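Local coordinates for beta-hydroxyacyl-(Acyl-carrier-protein) dehydratase FabA/FabZ (Xenorhabdus doucetiae, PDB 6QSR) that probably acts as a hotdog-fold lyase that dehydrates hydroxyacyl carrier-protein intermediates in aryl polyene pigment biosynthesis, working as part of a dehydratase heterocomplex, at residues B[133-145]-B[157-169]. Sequence-based numbering, arbitrary orientation.
Sequences LLLQDEKFGSFEG and GRLNTYQPNKTEL
F143 and L159 pair through two backbone bonds, F143 N to L159 O at 2.9 Å and L159 N to F143 O at 2.8 Å. G141 and T161 form a second such pair within the antiparallel hairpin of strands 140-149 and 152-162 in the hotdog sheet. Apolar packing divides by face: F143, L159 and T161 lean on helix 79-97, the long helix that the sheet wraps, while F140, in the conformer modelled here, lies beside Y162 on the other face. Their planes are only 19° apart, yet the rings are slid until CE2 of F140 meets CD1 of Y162 at 3.5 Å with little overlap. Y162 CG stands anti to the backbone N (chi1 172°), which lays the ring alongside that F140 conformer and lets OH donate to E168 OE1 at 2.7 Å. Charged side chains sit near both ends. K139 bends at chi4 (-58°), bringing NZ to N165 OD1 at 2.8 Å, with a long salt bridge to E168 OE2. At the far end L134 CD1 lies over one guanidinium face of R158, and E144 OE1 sits at the edge of that guanidinium in another long bridge. Backbone bonds thus set the register, while Y162 OH and K139 probably steady the start of helix 166-174, the long ionic pairs adding less.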
loop_
_atom_site.group_PDB
_atom_site.type_symbol
_atom_site.label_atom_id
_atom_site.label_comp_id
_atom_site.label_asym_id
_atom_site.label_seq_id
_atom_site.Cartn_x
_atom_site.Cartn_y
_atom_site.Cartn_z
ATOM N N LEU B 133 1.419 7.128 -16.866
ATOM C CA LEU B 133 0.012 6.848 -17.115
ATOM C C LEU B 133 -0.169 5.791 -18.216
ATOM O O LEU B 133 0.402 5.920 -19.293
ATOM C CB LEU B 133 -0.704 8.141 -17.521
ATOM C CG LEU B 133 -2.178 8.052 -17.928
ATOM C CD1 LEU B 133 -3.043 7.567 -16.776
ATOM C CD2 LEU B 133 -2.647 9.406 -18.449
ATOM N N LEU B 134 -0.963 4.756 -17.936
ATOM C CA LEU B 134 -1.402 3.806 -18.961
ATOM C C LEU B 134 -2.813 4.199 -19.409
ATOM O O LEU B 134 -3.000 4.597 -20.558
ATOM C CB LEU B 134 -1.338 2.351 -18.453
ATOM C CG LEU B 134 0.017 1.880 -17.896
ATOM C CD1 LEU B 134 -0.056 0.464 -17.337
ATOM C CD2 LEU B 134 1.109 1.980 -18.954
ATOM N N LEU B 135 -3.775 4.136 -18.484
ATOM C CA LEU B 135 -5.198 4.434 -18.743
ATOM C C LEU B 135 -5.811 5.191 -17.569
ATOM O O LEU B 135 -5.563 4.831 -16.417
ATOM C CB LEU B 135 -6.010 3.144 -18.884
ATOM C CG LEU B 135 -6.240 2.466 -20.232
ATOM C CD1 LEU B 135 -5.203 1.386 -20.500
ATOM C CD2 LEU B 135 -7.645 1.876 -20.259
ATOM N N GLN B 136 -6.667 6.175 -17.855
ATOM C CA GLN B 136 -7.393 6.913 -16.806
ATOM C C GLN B 136 -8.773 7.391 -17.278
ATOM O O GLN B 136 -8.966 7.662 -18.461
ATOM C CB GLN B 136 -6.538 8.094 -16.318
ATOM C CG GLN B 136 -7.175 9.021 -15.278
ATOM C CD GLN B 136 -7.828 10.261 -15.869
ATOM O OE1 GLN B 136 -7.457 10.732 -16.947
ATOM N NE2 GLN B 136 -8.796 10.809 -15.149
ATOM N N ASP B 137 -9.718 7.474 -16.336
ATOM C CA ASP B 137 -11.035 8.106 -16.552
ATOM C C ASP B 137 -11.458 8.878 -15.286
ATOM O O ASP B 137 -10.628 9.099 -14.404
ATOM C CB ASP B 137 -12.067 7.053 -16.986
ATOM C CG ASP B 137 -12.292 5.971 -15.944
ATOM O OD1 ASP B 137 -12.273 4.779 -16.316
ATOM O OD2 ASP B 137 -12.498 6.295 -14.760
ATOM N N GLU B 138 -12.725 9.291 -15.190
ATOM C CA GLU B 138 -13.211 10.055 -14.024
ATOM C C GLU B 138 -12.645 9.535 -12.692
ATOM O O GLU B 138 -12.131 10.317 -11.889
ATOM C CB GLU B 138 -14.756 10.071 -13.983
ATOM C CG GLU B 138 -15.398 10.972 -12.922
ATOM C CD GLU B 138 -15.280 12.460 -13.227
ATOM O OE1 GLU B 138 -16.308 13.084 -13.571
ATOM O OE2 GLU B 138 -14.166 13.013 -13.115
ATOM N N LYS B 139 -12.717 8.217 -12.488
ATOM C CA LYS B 139 -12.398 7.603 -11.190
ATOM C C LYS B 139 -11.270 6.557 -11.206
ATOM O O LYS B 139 -10.457 6.540 -10.277
ATOM C CB LYS B 139 -13.681 7.024 -10.575
ATOM C CG LYS B 139 -14.697 8.111 -10.230
ATOM C CD LYS B 139 -16.118 7.597 -10.075
ATOM C CE LYS B 139 -17.122 8.744 -10.118
ATOM N NZ LYS B 139 -16.882 9.782 -9.074
ATOM N N PHE B 140 -11.221 5.718 -12.249
ATOM C CA PHE B 140 -10.235 4.635 -12.352
ATOM C C PHE B 140 -8.938 5.102 -13.017
ATOM O O PHE B 140 -8.967 5.882 -13.968
ATOM C CB PHE B 140 -10.811 3.453 -13.140
ATOM C CG PHE B 140 -12.030 2.835 -12.511
ATOM C CD1 PHE B 140 -13.276 2.962 -13.110
ATOM C CD2 PHE B 140 -11.931 2.123 -11.325
ATOM C CE1 PHE B 140 -14.398 2.392 -12.537
ATOM C CE2 PHE B 140 -13.050 1.552 -10.747
ATOM C CZ PHE B 140 -14.285 1.686 -11.353
ATOM N N GLY B 141 -7.805 4.609 -12.515
ATOM C CA GLY B 141 -6.489 4.921 -13.073
ATOM C C GLY B 141 -5.632 3.677 -13.146
ATOM O O GLY B 141 -5.709 2.818 -12.271
ATOM N N SER B 142 -4.821 3.578 -14.197
ATOM C CA SER B 142 -3.899 2.464 -14.380
ATOM C C SER B 142 -2.525 3.035 -14.732
ATOM O O SER B 142 -2.409 3.807 -15.679
ATOM C CB SER B 142 -4.405 1.542 -15.484
ATOM O OG SER B 142 -3.562 0.417 -15.605
ATOM N N PHE B 143 -1.504 2.684 -13.945
ATOM C CA PHE B 143 -0.173 3.284 -14.064
ATOM C C PHE B 143 0.921 2.230 -13.965
ATOM O O PHE B 143 0.807 1.295 -13.172
ATOM C CB PHE B 143 0.064 4.306 -12.940
ATOM C CG PHE B 143 -0.695 5.599 -13.096
ATOM C CD1 PHE B 143 -2.061 5.664 -12.820
ATOM C CD2 PHE B 143 -0.036 6.767 -13.460
ATOM C CE1 PHE B 143 -2.762 6.859 -12.956
ATOM C CE2 PHE B 143 -0.728 7.965 -13.583
ATOM C CZ PHE B 143 -2.091 8.010 -13.330
ATOM N N GLU B 144 1.975 2.392 -14.764
ATOM C CA GLU B 144 3.216 1.624 -14.593
ATOM C C GLU B 144 4.174 2.501 -13.789
ATOM O O GLU B 144 4.115 3.733 -13.887
ATOM C CB GLU B 144 3.817 1.269 -15.948
ATOM C CG GLU B 144 4.920 0.222 -15.883
ATOM C CD GLU B 144 5.233 -0.386 -17.241
ATOM O OE1 GLU B 144 5.631 -1.571 -17.273
ATOM O OE2 GLU B 144 5.073 0.309 -18.272
ATOM N N GLY B 145 5.048 1.871 -13.003
ATOM C CA GLY B 145 5.866 2.597 -12.031
ATOM C C GLY B 145 7.281 2.106 -11.824
ATOM O O GLY B 145 7.592 0.948 -12.075
ATOM N N GLY B 157 6.725 -1.990 -11.435
ATOM C CA GLY B 157 5.373 -2.452 -11.139
ATOM C C GLY B 157 4.275 -1.773 -11.932
ATOM O O GLY B 157 4.515 -0.739 -12.569
ATOM N N ARG B 158 3.074 -2.363 -11.888
ATOM C CA ARG B 158 1.849 -1.715 -12.367
ATOM C C ARG B 158 0.823 -1.670 -11.249
ATOM O O ARG B 158 0.649 -2.654 -10.518
ATOM C CB ARG B 158 1.250 -2.443 -13.565
ATOM C CG ARG B 158 2.054 -2.286 -14.840
ATOM C CD ARG B 158 1.267 -2.773 -16.045
ATOM N NE ARG B 158 2.043 -2.633 -17.272
ATOM C CZ ARG B 158 1.636 -3.016 -18.480
ATOM N NH1 ARG B 158 0.443 -3.590 -18.649
ATOM N NH2 ARG B 158 2.435 -2.831 -19.526
ATOM N N LEU B 159 0.155 -0.521 -11.121
ATOM C CA LEU B 159 -0.875 -0.287 -10.107
ATOM C C LEU B 159 -2.193 0.153 -10.739
ATOM O O LEU B 159 -2.197 0.878 -11.737
ATOM C CB LEU B 159 -0.427 0.806 -9.121
ATOM C CG LEU B 159 0.392 0.357 -7.918
ATOM C CD1 LEU B 159 1.737 -0.166 -8.379
ATOM C CD2 LEU B 159 0.596 1.497 -6.939
ATOM N N ASN B 160 -3.300 -0.268 -10.123
ATOM C CA ASN B 160 -4.640 0.200 -10.477
ATOM C C ASN B 160 -5.268 0.890 -9.271
ATOM O O ASN B 160 -5.217 0.367 -8.156
ATOM C CB ASN B 160 -5.513 -0.967 -10.946
ATOM C CG ASN B 160 -5.045 -1.550 -12.266
ATOM O OD1 ASN B 160 -4.674 -0.822 -13.182
ATOM N ND2 ASN B 160 -5.062 -2.869 -12.369
ATOM N N THR B 161 -5.861 2.060 -9.507
ATOM C CA THR B 161 -6.426 2.899 -8.448
ATOM C C THR B 161 -7.869 3.292 -8.746
ATOM O O THR B 161 -8.345 3.145 -9.867
ATOM C CB THR B 161 -5.608 4.185 -8.284
ATOM O OG1 THR B 161 -5.452 4.808 -9.563
ATOM C CG2 THR B 161 -4.237 3.875 -7.676
ATOM N N TYR B 162 -8.544 3.803 -7.721
ATOM C CA TYR B 162 -9.968 4.134 -7.776
ATOM C C TYR B 162 -10.209 5.286 -6.811
ATOM O O TYR B 162 -9.724 5.265 -5.677
ATOM C CB TYR B 162 -10.773 2.881 -7.413
ATOM C CG TYR B 162 -12.280 2.994 -7.217
ATOM C CD1 TYR B 162 -13.079 3.811 -8.022
ATOM C CD2 TYR B 162 -12.916 2.199 -6.254
ATOM C CE1 TYR B 162 -14.460 3.869 -7.835
ATOM C CE2 TYR B 162 -14.286 2.245 -6.064
ATOM C CZ TYR B 162 -15.056 3.071 -6.855
ATOM O OH TYR B 162 -16.416 3.097 -6.638
ATOM N N GLN B 163 -10.935 6.297 -7.278
ATOM C CA GLN B 163 -11.152 7.517 -6.510
ATOM C C GLN B 163 -12.661 7.750 -6.400
ATOM O O GLN B 163 -13.230 8.517 -7.174
ATOM C CB GLN B 163 -10.415 8.684 -7.186
ATOM C CG GLN B 163 -9.690 9.598 -6.214
ATOM C CD GLN B 163 -8.706 10.526 -6.897
ATOM O OE1 GLN B 163 -7.540 10.610 -6.503
ATOM N NE2 GLN B 163 -9.168 11.224 -7.930
ATOM N N PRO B 164 -13.319 7.062 -5.447
ATOM C CA PRO B 164 -14.771 7.153 -5.343
ATOM C C PRO B 164 -15.232 8.394 -4.594
ATOM O O PRO B 164 -14.460 8.971 -3.821
ATOM C CB PRO B 164 -15.126 5.909 -4.531
ATOM C CG PRO B 164 -13.965 5.743 -3.610
ATOM C CD PRO B 164 -12.757 6.197 -4.388
ATOM N N ASN B 165 -16.485 8.788 -4.833
ATOM C CA ASN B 165 -17.202 9.710 -3.950
ATOM C C ASN B 165 -17.483 8.993 -2.639
ATOM O O ASN B 165 -17.532 7.762 -2.602
ATOM C CB ASN B 165 -18.551 10.136 -4.551
ATOM C CG ASN B 165 -18.403 11.063 -5.738
ATOM O OD1 ASN B 165 -17.588 10.827 -6.628
ATOM N ND2 ASN B 165 -19.207 12.121 -5.765
ATOM N N LYS B 166 -17.698 9.771 -1.580
ATOM C CA LYS B 166 -18.135 9.235 -0.285
ATOM C C LYS B 166 -19.446 8.435 -0.395
ATOM O O LYS B 166 -19.588 7.396 0.249
ATOM C CB LYS B 166 -18.281 10.376 0.730
ATOM C CG LYS B 166 -18.883 10.006 2.077
ATOM C CD LYS B 166 -18.050 8.991 2.839
ATOM C CE LYS B 166 -18.597 8.844 4.251
ATOM N NZ LYS B 166 -17.814 7.891 5.074
ATOM N N THR B 167 -20.391 8.919 -1.205
ATOM C CA THR B 167 -21.682 8.237 -1.404
ATOM C C THR B 167 -21.515 6.925 -2.165
ATOM O O THR B 167 -22.169 5.929 -1.852
ATOM C CB THR B 167 -22.683 9.140 -2.153
ATOM O OG1 THR B 167 -22.793 10.394 -1.472
ATOM C CG2 THR B 167 -24.066 8.489 -2.231
ATOM N N GLU B 168 -20.636 6.937 -3.162
ATOM C CA GLU B 168 -20.288 5.736 -3.920
ATOM C C GLU B 168 -19.719 4.662 -2.985
ATOM O O GLU B 168 -20.076 3.484 -3.075
ATOM C CB GLU B 168 -19.274 6.106 -5.005
ATOM C CG GLU B 168 -19.068 5.068 -6.092
ATOM C CD GLU B 168 -18.168 5.569 -7.214
ATOM O OE1 GLU B 168 -17.927 4.792 -8.162
ATOM O OE2 GLU B 168 -17.694 6.730 -7.150
ATOM N N LEU B 169 -18.854 5.095 -2.076
ATOM C CA LEU B 169 -18.258 4.217 -1.076
ATOM C C LEU B 169 -19.285 3.619 -0.107
ATOM O O LEU B 169 -19.198 2.435 0.226
ATOM C CB LEU B 169 -17.177 4.977 -0.306
ATOM C CG LEU B 169 -16.286 4.183 0.640
ATOM C CD1 LEU B 169 -15.521 3.109 -0.107
ATOM C CD2 LEU B 169 -15.329 5.144 1.323
HETATM O O HOH W 1 -7.644 7.118 -9.902
#